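Local structure of diaminobutyrate-pyruvate transaminase and L-2,4-diaminobutyrate decarboxylase (Vibrio parahaemolyticus, 2QMA) at residues I162-S165 with Q169-Q172; D322-K325 with T330-C333; N147-K152 with A335-D340; A178-A183 with F344-H349. The protein probably uses pyridoxal 5'-phosphate to decarboxylate L-2,4-diaminobutyrate in the C-terminal domain crystallised here, the whole protein also being a likely transaminase. All blocks are in the same frame, centred on the assembly; numbering follows the deposited sequence.

Contact 1. Residues I162-S165 with Q169-Q172; sequences IFTS and QSNQ
Hydroxyl groups join T164 to S170. T164 OG1 donates to S170 OG over 2.6 Å, a short bond, and the same T164 oxygen accepts from G166 N, so it acts as both donor and acceptor. S170 OG also has weak bonds to G166 O and A335 O. The second direct bond runs from backbone to side chain: S165 N gives its hydrogen to Q169 OE1 at 2.8 Å and an N-H...O angle of 165°. The donor lies well above the amide plane of Q169, about 50° out of it. An extended chain, with Q169 CG opposite its own backbone N (chi1 172°), carries this amide back past T164. Water supplies the third link, lying 2.8 Å from S165 OG and accepting from Q169 N in the first turn of helix 167-187. Van der Waals contacts fill in around these bonds: T164 CB lies 3.2 Å from Q169 OE1, while S165 OG rests 3.3 Å from Q169 CB. Next along the helix, N171 is held by H292, S320, T214 and D294. The segments flank the turn from strand 160-164 into helix 167-187, whose start in related fold-type I decarboxylases helps to receive the cofactor phosphate, probably here too. Short polar links thus tie strand end to first helical turn, which probably restrains the T164 and S170 hydroxyls and the Q169 amide, with little apolar packing.

Contact 2. Residues D322-K325 with T330-C333; sequences DFHK and TISC
H324 folds its imidazole against the 330-333 segment. Its CB sits 3.8 Å from T330 O, at the start of that segment. Chi1 of 57° tucks CG between the backbone N and carbonyl carbon, bringing the ring over I331, whose CG1 lies above one face, nearer the rim than the middle, 4.2 Å from the centroid: a CH-pi contact. ND1 is on the same flank, near I331 CG1. On the other limb, the ring turns its CD2 edge to the backbone, CD2 lying 3.0 Å from C333 N, near the ring plane, and NE2 at the tip passes that nitrogen at 4.0 Å. C333 O accepts two weak bonds, from F323 N at 2.8 Å and from H324 N at 3.2 Å. Beside them C333 SG meets F323 CB at 3.6 Å and approaches the phenyl ring obliquely, a sulfur-aromatic contact. The type I turn D322-K325 carries K325, the predicted cofactor-binding lysine, unmodified in this structure, and its NZ forms a salt bridge with D322 OD2 (2.9 Å). R374 and N126 of the second subunit bond the backbone of I331. Two weak bonds to one carbonyl, with the ring packing of H324, probably help to hold the backbone just ahead of this lysine.

Contact 3. Residues N147-K152 with A335-D340; sequences NWLCDK and ALLVND
L337 pushes its two methyl groups toward helix 136-152, where L149 and C150 receive them. Both branches touch the same atom, CD1 and CD2 each lying 4.1 Å from L149 CB, and CD2 also meets C150 SG at 4.2 Å, fitting against two consecutive helix residues. With CG opposite its carbonyl carbon (chi1 -49°), L337 holds the fork of its side chain up to the helix. A lighter contact lies two residues earlier on the same side of the strand, between A335 CB and L149 CD1 at 4.4 Å. No hydrogen bond crosses the interface; the contact is apolar, and the axes of the helix and strand segments approach to 9.5 Å at a crossing angle of -60°.

Next outward, F323 packs on L149, and the L337 side chain also touches Y153 of the following loop. Farther round the helix, K152 CG lies 3.8 Å above the centre of one face of the W148 ring, and D74 of the second subunit takes both a salt bridge from K152 NZ and a hydrogen bond from W148 NE1. The strand is fixed on both edges by backbone bonds: A335 and L337 pair with V321 and I319, L336 and V338 with I162 and D160. N339, just past its end, bonds with its side chain to S156, A316 and E314. Alternate residues L336 and V338 face the other way, onto M173 and L177 of helix 167-187, so strand 334-338 lies sandwiched between helices 136-152 and 167-187 in the mixed sheet of this fold-type I domain.

Contact 4. Residues A178-A183 with F344-H349; sequences ARDWIA and FKFLLH
F346 meets D180 and W181 across this contact, and the residues before it set up the turn that presents its ring. F344, within a 3-10 turn that starts earlier in the chain, packs on L177, and F344 O accepts from L347 N at 2.9 Å. K345 then runs its chain under the phenyl ring, with CG 4.1 Å from the ring plane, and its NZ makes a long, weak ion pair with D184. The opposite face of F346 belongs to the helix. D180 CB approaches it as a CH-pi partner, 3.7 Å from F346 CG, and W181 N lies over the same face nearer the rim. Farther along the ring, F346 CE2 touches W181 CA at 3.6 Å and W181 CB at 3.9 Å. The D180 carboxylate stands almost perpendicular to the phenyl plane, 81° from it, with OD2 3.7 Å from F346 CB. Its OD1 is gripped side-on by R179, through NE at 2.9 Å and NH2 at 3.0 Å, with D180 OD1 lying nearly in the guanidinium plane, which probably limits rotation of the carboxylate. R179 in turn bonds W221 and S220 of the second subunit and M222 of its own chain. Here a loop that leaves strand 334-338, in the large domain of a fold-type I enzyme, is laid on helix 167-187, the long helix alongside the sheet. Next comes L347, which turns its side chain from D180 and packs on L177, as F344 does. L348 offers its backbone O to Q192 NE2. H349 touches Q192 of its own chain and E226 of the second subunit.

Overall arrangement
Contacts 1, 3 and 4 share helix 167-187 or the sheet it packs on: contact 1 sits at the helix start, contact 4 further along, their centres about 15 Å apart. Contacts 1 and 3 meet across neighbouring strands, where I162 O lies 3.0 Å from L336 N, a probable hydrogen bond. Contact 2 joins this layer through F323, whose CZ is 3.3 Å from L149 CD1 of contact 3 and whose ring packs on F163 of contact 1. F344 of contact 4 reaches V338 of contact 3. Contact 2 holds K325, the predicted cofactor lysine, whose side chain is about 10 Å from that of S170, whereas contact 4 lies about 26 Å from contact 2, centre to centre.

Contact 1. Residues I162-S165 with Q169-Q172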
loop_
_atom_site.group_PDB
_atom_site.type_symbol
_atom_site.label_atom_id
_atom_site.label_comp_id
_atom_site.label_asym_id
_atom_site.label_seq_id
_atom_site.Cartn_x
_atom_site.Cartn_y
_atom_site.Cartn_z
ATOM N N ILE A 162 0.625 -9.377 -10.312
ATOM C CA ILE A 162 1.484 -8.490 -9.543
ATOM C C ILE A 162 0.860 -8.273 -8.197
ATOM O O ILE A 162 -0.375 -8.232 -8.063
ATOM C CB ILE A 162 1.571 -7.046 -10.053
ATOM C CG1 ILE A 162 0.636 -6.780 -11.206
ATOM C CG2 ILE A 162 3.066 -6.448 -9.958
ATOM C CD1 ILE A 162 -0.716 -6.546 -10.601
ATOM N N PHE A 163 1.704 -7.994 -7.221
ATOM C CA PHE A 163 1.208 -7.749 -5.886
ATOM C C PHE A 163 0.695 -6.333 -5.795
ATOM O O PHE A 163 1.253 -5.437 -6.410
ATOM C CB PHE A 163 2.303 -8.000 -4.848
ATOM C CG PHE A 163 2.324 -9.404 -4.332
ATOM C CD1 PHE A 163 2.704 -10.466 -5.162
ATOM C CD2 PHE A 163 1.926 -9.667 -3.003
ATOM C CE1 PHE A 163 2.729 -11.788 -4.656
ATOM C CE2 PHE A 163 1.971 -10.979 -2.469
ATOM C CZ PHE A 163 2.353 -12.038 -3.302
ATOM N N THR A 164 -0.384 -6.162 -5.052
ATOM C CA THR A 164 -1.057 -4.879 -4.895
ATOM C C THR A 164 -1.223 -4.604 -3.373
ATOM O O THR A 164 -0.903 -5.455 -2.531
ATOM C CB THR A 164 -2.477 -4.914 -5.514
ATOM O OG1 THR A 164 -3.277 -5.828 -4.747
ATOM C CG2 THR A 164 -2.441 -5.322 -6.987
ATOM N N SER A 165 -1.743 -3.437 -3.024
ATOM C CA SER A 165 -2.061 -3.136 -1.619
ATOM C C SER A 165 -3.255 -3.917 -1.019
ATOM O O SER A 165 -3.471 -3.887 0.202
ATOM C CB SER A 165 -2.322 -1.664 -1.474
ATOM O OG SER A 165 -3.503 -1.364 -2.171
ATOM N N GLN A 169 -7.464 -2.229 -4.343
ATOM C CA GLN A 169 -6.620 -1.878 -5.458
ATOM C C GLN A 169 -6.702 -2.967 -6.534
ATOM O O GLN A 169 -6.628 -2.680 -7.749
ATOM C CB GLN A 169 -5.183 -1.628 -4.982
ATOM C CG GLN A 169 -4.159 -1.446 -6.092
ATOM C CD GLN A 169 -2.840 -0.956 -5.533
ATOM O OE1 GLN A 169 -1.944 -1.746 -5.265
ATOM N NE2 GLN A 169 -2.742 0.355 -5.292
ATOM N N SER A 170 -6.802 -4.227 -6.105
ATOM C CA SER A 170 -6.880 -5.303 -7.073
ATOM C C SER A 170 -8.182 -5.215 -7.869
ATOM O O SER A 170 -8.136 -5.296 -9.094
ATOM C CB SER A 170 -6.711 -6.683 -6.434
ATOM O OG SER A 170 -5.387 -6.836 -5.892
ATOM N N ASN A 171 -9.316 -5.025 -7.183
ATOM C CA ASN A 171 -10.596 -4.789 -7.880
ATOM C C ASN A 171 -10.564 -3.659 -8.894
ATOM O O ASN A 171 -10.964 -3.834 -10.025
ATOM C CB ASN A 171 -11.747 -4.588 -6.899
ATOM C CG ASN A 171 -12.232 -5.883 -6.314
ATOM O OD1 ASN A 171 -11.854 -6.981 -6.760
ATOM N ND2 ASN A 171 -13.099 -5.778 -5.305
ATOM N N GLN A 172 -10.018 -2.520 -8.474
ATOM C CA GLN A 172 -9.943 -1.347 -9.299
ATOM C C GLN A 172 -9.060 -1.653 -10.520
ATOM O O GLN A 172 -9.423 -1.321 -11.630
ATOM C CB GLN A 172 -9.426 -0.168 -8.441
ATOM C CG GLN A 172 -8.752 0.980 -9.210
ATOM C CD GLN A 172 -8.056 1.919 -8.261
ATOM O OE1 GLN A 172 -7.944 1.630 -7.061
ATOM N NE2 GLN A 172 -7.557 3.048 -8.789
HETATM O O HOH W 1 -6.198 -1.944 -1.723
#

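Contact 2. Residues D322-K325 with T330-C333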
loop_
_atom_site.group_PDB
_atom_site.type_symbol
_atom_site.label_atom_id
_atom_site.label_comp_id
_atom_site.label_asym_id
_atom_site.label_seq_id
_atom_site.Cartn_x
_atom_site.Cartn_y
_atom_site.Cartn_z
ATOM N N ASP A 322 -6.711 -11.699 -1.731
ATOM C CA ASP A 322 -6.260 -10.955 -0.552
ATOM C C ASP A 322 -5.648 -11.877 0.462
ATOM O O ASP A 322 -6.385 -12.591 1.131
ATOM C CB ASP A 322 -7.424 -10.231 0.114
ATOM C CG ASP A 322 -7.317 -8.755 -0.011
ATOM O OD1 ASP A 322 -6.361 -8.318 -0.694
ATOM O OD2 ASP A 322 -8.187 -8.032 0.544
ATOM N N PHE A 323 -4.318 -11.869 0.567
ATOM C CA PHE A 323 -3.624 -12.718 1.526
ATOM C C PHE A 323 -3.803 -12.249 2.969
ATOM O O PHE A 323 -3.676 -13.045 3.899
ATOM C CB PHE A 323 -2.146 -12.789 1.192
ATOM C CG PHE A 323 -1.869 -13.276 -0.198
ATOM C CD1 PHE A 323 -2.018 -14.617 -0.509
ATOM C CD2 PHE A 323 -1.481 -12.376 -1.193
ATOM C CE1 PHE A 323 -1.783 -15.071 -1.797
ATOM C CE2 PHE A 323 -1.247 -12.795 -2.478
ATOM C CZ PHE A 323 -1.384 -14.150 -2.795
ATOM N N HIS A 324 -4.101 -10.962 3.150
ATOM C CA HIS A 324 -4.276 -10.445 4.474
ATOM C C HIS A 324 -5.677 -10.666 4.980
ATOM O O HIS A 324 -6.068 -10.088 5.977
ATOM C CB HIS A 324 -3.819 -8.974 4.616
ATOM C CG HIS A 324 -4.485 -8.026 3.673
ATOM N ND1 HIS A 324 -5.840 -7.754 3.706
ATOM C CD2 HIS A 324 -3.967 -7.226 2.715
ATOM C CE1 HIS A 324 -6.129 -6.841 2.797
ATOM N NE2 HIS A 324 -5.012 -6.513 2.173
ATOM N N LYS A 325 -6.439 -11.496 4.278
ATOM C CA LYS A 325 -7.677 -12.007 4.831
ATOM C C LYS A 325 -7.439 -13.473 5.290
ATOM O O LYS A 325 -6.755 -13.721 6.309
ATOM C CB LYS A 325 -8.864 -11.819 3.856
ATOM C CG LYS A 325 -9.318 -10.348 3.731
ATOM C CD LYS A 325 -10.338 -10.153 2.623
ATOM C CE LYS A 325 -11.086 -8.843 2.720
ATOM N NZ LYS A 325 -10.380 -7.588 2.351
ATOM N N THR A 330 -0.023 -10.332 7.217
ATOM C CA THR A 330 -0.208 -8.967 7.688
ATOM C C THR A 330 -0.622 -7.992 6.544
ATOM O O THR A 330 -0.190 -8.124 5.374
ATOM C CB THR A 330 1.060 -8.414 8.362
ATOM O OG1 THR A 330 2.164 -8.626 7.499
ATOM C CG2 THR A 330 1.363 -9.104 9.740
ATOM N N ILE A 331 -1.460 -7.019 6.878
ATOM C CA ILE A 331 -1.754 -5.935 5.915
ATOM C C ILE A 331 -0.480 -5.168 5.549
ATOM O O ILE A 331 0.301 -4.896 6.443
ATOM C CB ILE A 331 -2.812 -4.972 6.496
ATOM C CG1 ILE A 331 -4.122 -5.731 6.770
ATOM C CG2 ILE A 331 -3.024 -3.734 5.579
ATOM C CD1 ILE A 331 -4.870 -5.147 7.977
ATOM N N SER A 332 -0.200 -4.831 4.271
ATOM C CA SER A 332 -0.916 -5.230 3.044
ATOM C C SER A 332 -0.317 -6.477 2.432
ATOM O O SER A 332 0.902 -6.744 2.546
ATOM C CB SER A 332 -0.772 -4.116 1.997
ATOM O OG SER A 332 0.589 -3.640 2.000
ATOM N N CYS A 333 -1.154 -7.252 1.752
ATOM C CA CYS A 333 -0.638 -8.409 1.034
ATOM C C CYS A 333 -1.799 -8.837 0.149
ATOM O O CYS A 333 -2.708 -9.520 0.618
ATOM C CB CYS A 333 -0.219 -9.513 2.004
ATOM S SG CYS A 333 0.848 -10.796 1.290
#

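Contact 3. Residues N147-K152 with A335-D340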
loop_
_atom_site.group_PDB
_atom_site.type_symbol
_atom_site.label_atom_id
_atom_site.label_comp_id
_atom_site.label_asym_id
_atom_site.label_seq_id
_atom_site.Cartn_x
_atom_site.Cartn_y
_atom_site.Cartn_z
ATOM N N ASN A 147 4.079 -16.673 -9.939
ATOM C CA ASN A 147 4.054 -17.871 -10.784
ATOM C C ASN A 147 3.385 -19.034 -10.070
ATOM O O ASN A 147 2.572 -19.761 -10.656
ATOM C CB ASN A 147 5.480 -18.280 -11.200
ATOM C CG ASN A 147 6.122 -17.307 -12.182
ATOM O OD1 ASN A 147 7.324 -17.381 -12.394
ATOM N ND2 ASN A 147 5.332 -16.415 -12.791
ATOM N N TRP A 148 3.721 -19.189 -8.790
ATOM C CA TRP A 148 3.142 -20.239 -7.941
ATOM C C TRP A 148 1.610 -20.040 -7.861
ATOM O O TRP A 148 0.830 -20.981 -8.015
ATOM C CB TRP A 148 3.798 -20.179 -6.538
ATOM C CG TRP A 148 3.327 -21.197 -5.545
ATOM C CD1 TRP A 148 3.702 -22.502 -5.476
ATOM C CD2 TRP A 148 2.386 -20.981 -4.474
ATOM N NE1 TRP A 148 3.038 -23.123 -4.452
ATOM C CE2 TRP A 148 2.213 -22.228 -3.823
ATOM C CE3 TRP A 148 1.619 -19.869 -4.050
ATOM C CZ2 TRP A 148 1.367 -22.389 -2.713
ATOM C CZ3 TRP A 148 0.749 -20.020 -2.972
ATOM C CH2 TRP A 148 0.635 -21.276 -2.299
ATOM N N LEU A 149 1.192 -18.804 -7.633
ATOM C CA LEU A 149 -0.238 -18.498 -7.488
ATOM C C LEU A 149 -0.977 -18.858 -8.771
ATOM O O LEU A 149 -2.045 -19.454 -8.745
ATOM C CB LEU A 149 -0.409 -16.986 -7.229
ATOM C CG LEU A 149 -0.060 -16.530 -5.814
ATOM C CD1 LEU A 149 -0.081 -14.982 -5.756
ATOM C CD2 LEU A 149 -1.056 -17.199 -4.827
ATOM N N CYS A 150 -0.403 -18.475 -9.894
ATOM C CA CYS A 150 -1.010 -18.761 -11.209
ATOM C C CYS A 150 -1.236 -20.269 -11.380
ATOM O O CYS A 150 -2.282 -20.680 -11.865
ATOM C CB CYS A 150 -0.133 -18.184 -12.320
ATOM S SG CYS A 150 -0.276 -16.347 -12.400
ATOM N N ASP A 151 -0.274 -21.084 -10.940
ATOM C CA ASP A 151 -0.445 -22.561 -10.857
ATOM C C ASP A 151 -1.627 -23.028 -9.995
ATOM O O ASP A 151 -2.472 -23.860 -10.424
ATOM C CB ASP A 151 0.893 -23.210 -10.461
ATOM C CG ASP A 151 0.826 -24.123 -9.183
ATOM O OD1 ASP A 151 1.465 -23.683 -8.165
ATOM O OD2 ASP A 151 0.209 -25.266 -9.229
ATOM N N LYS A 152 -1.702 -22.451 -8.801
ATOM C CA LYS A 152 -2.681 -22.849 -7.812
ATOM C C LYS A 152 -4.089 -22.595 -8.326
ATOM O O LYS A 152 -4.993 -23.400 -8.057
ATOM C CB LYS A 152 -2.429 -22.152 -6.474
ATOM C CG LYS A 152 -1.206 -22.672 -5.719
ATOM C CD LYS A 152 -1.346 -24.206 -5.478
ATOM C CE LYS A 152 -0.163 -24.788 -4.762
ATOM N NZ LYS A 152 -0.275 -26.278 -4.599
ATOM N N ALA A 335 -2.875 -9.569 -4.402
ATOM C CA ALA A 335 -2.328 -9.596 -5.794
ATOM C C ALA A 335 -3.491 -9.581 -6.747
ATOM O O ALA A 335 -4.611 -9.912 -6.376
ATOM C CB ALA A 335 -1.529 -10.840 -6.035
ATOM N N LEU A 336 -3.187 -9.240 -7.974
ATOM C CA LEU A 336 -4.113 -9.367 -9.052
ATOM C C LEU A 336 -3.500 -10.295 -10.063
ATOM O O LEU A 336 -2.400 -10.026 -10.576
ATOM C CB LEU A 336 -4.328 -8.021 -9.698
ATOM C CG LEU A 336 -5.365 -8.139 -10.851
ATOM C CD1 LEU A 336 -6.820 -8.148 -10.275
ATOM C CD2 LEU A 336 -5.125 -7.060 -11.861
ATOM N N LEU A 337 -4.227 -11.366 -10.391
ATOM C CA LEU A 337 -3.761 -12.315 -11.407
ATOM C C LEU A 337 -4.549 -12.093 -12.684
ATOM O O LEU A 337 -5.756 -11.724 -12.654
ATOM C CB LEU A 337 -3.951 -13.765 -10.943
ATOM C CG LEU A 337 -3.418 -14.079 -9.526
ATOM C CD1 LEU A 337 -3.749 -15.540 -9.217
ATOM C CD2 LEU A 337 -1.882 -13.819 -9.425
ATOM N N VAL A 338 -3.874 -12.301 -13.798
ATOM C CA VAL A 338 -4.534 -12.263 -15.085
ATOM C C VAL A 338 -4.228 -13.520 -15.905
ATOM O O VAL A 338 -3.118 -14.074 -15.829
ATOM C CB VAL A 338 -4.213 -10.950 -15.955
ATOM C CG1 VAL A 338 -4.676 -9.637 -15.196
ATOM C CG2 VAL A 338 -2.765 -10.915 -16.438
ATOM N N ASN A 339 -5.224 -13.976 -16.652
ATOM C CA ASN A 339 -5.052 -15.149 -17.469
ATOM C C ASN A 339 -4.180 -14.892 -18.693
ATOM O O ASN A 339 -3.511 -15.809 -19.194
ATOM C CB ASN A 339 -6.414 -15.753 -17.885
ATOM C CG ASN A 339 -6.599 -17.182 -17.365
ATOM O OD1 ASN A 339 -5.656 -17.998 -17.400
ATOM N ND2 ASN A 339 -7.825 -17.506 -16.898
ATOM N N ASP A 340 -4.141 -13.642 -19.144
ATOM C CA ASP A 340 -3.308 -13.320 -20.354
ATOM C C ASP A 340 -2.503 -12.064 -20.062
ATOM O O ASP A 340 -3.042 -10.959 -20.063
ATOM C CB ASP A 340 -4.229 -13.097 -21.562
ATOM C CG ASP A 340 -3.468 -12.936 -22.857
ATOM O OD1 ASP A 340 -2.255 -12.594 -22.816
ATOM O OD2 ASP A 340 -4.082 -13.140 -23.924
#

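Contact 4. Residues A178-A183 with F344-H349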
loop_
_atom_site.group_PDB
_atom_site.type_symbol
_atom_site.label_atom_id
_atom_site.label_comp_id
_atom_site.label_asym_id
_atom_site.label_seq_id
_atom_site.Cartn_x
_atom_site.Cartn_y
_atom_site.Cartn_z
ATOM N N ALA A 178 -10.204 -4.100 -17.696
ATOM C CA ALA A 178 -11.406 -4.441 -18.495
ATOM C C ALA A 178 -11.882 -3.237 -19.306
ATOM O O ALA A 178 -12.252 -3.389 -20.445
ATOM C CB ALA A 178 -12.517 -4.959 -17.594
ATOM N N ARG A 179 -11.875 -2.074 -18.668
ATOM C CA ARG A 179 -12.289 -0.818 -19.274
ATOM C C ARG A 179 -11.432 -0.546 -20.529
ATOM O O ARG A 179 -11.977 -0.341 -21.602
ATOM C CB ARG A 179 -12.206 0.333 -18.241
ATOM C CG ARG A 179 -12.523 1.709 -18.865
ATOM C CD ARG A 179 -11.906 2.845 -17.981
ATOM N NE ARG A 179 -10.433 2.913 -18.072
ATOM C CZ ARG A 179 -9.662 3.803 -17.443
ATOM N NH1 ARG A 179 -10.211 4.762 -16.665
ATOM N NH2 ARG A 179 -8.327 3.785 -17.612
ATOM N N ASP A 180 -10.110 -0.625 -20.412
ATOM C CA ASP A 180 -9.217 -0.349 -21.540
ATOM C C ASP A 180 -9.346 -1.479 -22.581
ATOM O O ASP A 180 -9.251 -1.245 -23.806
ATOM C CB ASP A 180 -7.780 -0.244 -21.032
ATOM C CG ASP A 180 -7.507 1.045 -20.264
ATOM O OD1 ASP A 180 -8.443 1.702 -19.724
ATOM O OD2 ASP A 180 -6.337 1.383 -20.162
ATOM N N TRP A 181 -9.567 -2.703 -22.103
ATOM C CA TRP A 181 -9.649 -3.888 -22.985
ATOM C C TRP A 181 -10.841 -3.712 -23.955
ATOM O O TRP A 181 -10.724 -3.957 -25.177
ATOM C CB TRP A 181 -9.758 -5.160 -22.111
ATOM C CG TRP A 181 -10.125 -6.451 -22.788
ATOM C CD1 TRP A 181 -9.299 -7.354 -23.363
ATOM C CD2 TRP A 181 -11.441 -6.968 -22.899
ATOM N NE1 TRP A 181 -10.025 -8.424 -23.845
ATOM C CE2 TRP A 181 -11.351 -8.207 -23.564
ATOM C CE3 TRP A 181 -12.696 -6.504 -22.477
ATOM C CZ2 TRP A 181 -12.480 -9.010 -23.818
ATOM C CZ3 TRP A 181 -13.818 -7.288 -22.742
ATOM C CH2 TRP A 181 -13.695 -8.523 -23.432
ATOM N N ILE A 182 -11.976 -3.263 -23.419
ATOM C CA ILE A 182 -13.175 -3.227 -24.246
ATOM C C ILE A 182 -13.064 -2.087 -25.269
ATOM O O ILE A 182 -13.494 -2.297 -26.403
ATOM C CB ILE A 182 -14.486 -3.055 -23.442
ATOM C CG1 ILE A 182 -15.718 -3.370 -24.343
ATOM C CG2 ILE A 182 -14.622 -1.657 -22.850
ATOM C CD1 ILE A 182 -15.749 -4.795 -24.917
ATOM N N ALA A 183 -12.527 -0.910 -24.867
ATOM C CA ALA A 183 -12.309 0.178 -25.851
ATOM C C ALA A 183 -11.337 -0.257 -26.937
ATOM O O ALA A 183 -11.485 0.113 -28.135
ATOM C CB ALA A 183 -11.833 1.503 -25.197
ATOM N N PHE A 344 -1.778 -6.692 -19.495
ATOM C CA PHE A 344 -0.983 -5.716 -18.736
ATOM C C PHE A 344 -0.428 -4.579 -19.634
ATOM O O PHE A 344 -0.022 -3.550 -19.106
ATOM C CB PHE A 344 0.174 -6.402 -17.950
ATOM C CG PHE A 344 -0.264 -7.099 -16.693
ATOM C CD1 PHE A 344 -1.205 -6.511 -15.855
ATOM C CD2 PHE A 344 0.308 -8.314 -16.302
ATOM C CE1 PHE A 344 -1.607 -7.116 -14.677
ATOM C CE2 PHE A 344 -0.091 -8.937 -15.115
ATOM C CZ PHE A 344 -1.047 -8.350 -14.299
ATOM N N LYS A 345 -0.434 -4.772 -20.958
ATOM C CA LYS A 345 0.049 -3.785 -21.935
ATOM C C LYS A 345 -0.673 -2.451 -21.781
ATOM O O LYS A 345 -0.093 -1.420 -22.074
ATOM C CB LYS A 345 -0.083 -4.288 -23.390
ATOM C CG LYS A 345 -1.496 -4.160 -23.966
ATOM C CD LYS A 345 -1.727 -4.974 -25.212
ATOM C CE LYS A 345 -3.228 -5.024 -25.541
ATOM N NZ LYS A 345 -3.483 -5.438 -26.955
ATOM N N PHE A 346 -1.934 -2.492 -21.330
ATOM C CA PHE A 346 -2.725 -1.274 -21.071
ATOM C C PHE A 346 -2.166 -0.382 -19.957
ATOM O O PHE A 346 -2.408 0.826 -19.962
ATOM C CB PHE A 346 -4.208 -1.622 -20.822
ATOM C CG PHE A 346 -4.861 -2.354 -21.981
ATOM C CD1 PHE A 346 -4.868 -1.794 -23.263
ATOM C CD2 PHE A 346 -5.455 -3.598 -21.784
ATOM C CE1 PHE A 346 -5.472 -2.453 -24.350
ATOM C CE2 PHE A 346 -6.063 -4.268 -22.840
ATOM C CZ PHE A 346 -6.075 -3.699 -24.134
ATOM N N LEU A 347 -1.400 -0.977 -19.046
ATOM C CA LEU A 347 -0.828 -0.294 -17.873
ATOM C C LEU A 347 0.491 0.384 -18.138
ATOM O O LEU A 347 1.019 1.078 -17.270
ATOM C CB LEU A 347 -0.565 -1.305 -16.751
ATOM C CG LEU A 347 -1.712 -1.920 -15.981
ATOM C CD1 LEU A 347 -1.214 -3.204 -15.345
ATOM C CD2 LEU A 347 -2.270 -0.981 -14.917
ATOM N N LEU A 348 1.021 0.181 -19.334
ATOM C CA LEU A 348 2.434 0.353 -19.585
ATOM C C LEU A 348 2.698 1.590 -20.445
ATOM O O LEU A 348 2.283 1.649 -21.633
ATOM C CB LEU A 348 2.938 -0.949 -20.211
ATOM C CG LEU A 348 4.050 -1.143 -21.220
ATOM C CD1 LEU A 348 5.393 -0.611 -20.697
ATOM C CD2 LEU A 348 4.094 -2.649 -21.535
ATOM N N HIS A 349 3.364 2.585 -19.841
ATOM C CA HIS A 349 3.564 3.902 -20.489
ATOM C C HIS A 349 5.029 4.182 -20.870
ATOM O O HIS A 349 5.840 3.237 -20.987
ATOM C CB HIS A 349 2.977 5.039 -19.621
ATOM C CG HIS A 349 3.379 6.426 -20.048
ATOM N ND1 HIS A 349 3.800 6.732 -21.330
ATOM C CD2 HIS A 349 3.395 7.598 -19.363
ATOM C CE1 HIS A 349 4.073 8.024 -21.409
ATOM N NE2 HIS A 349 3.834 8.574 -20.228
#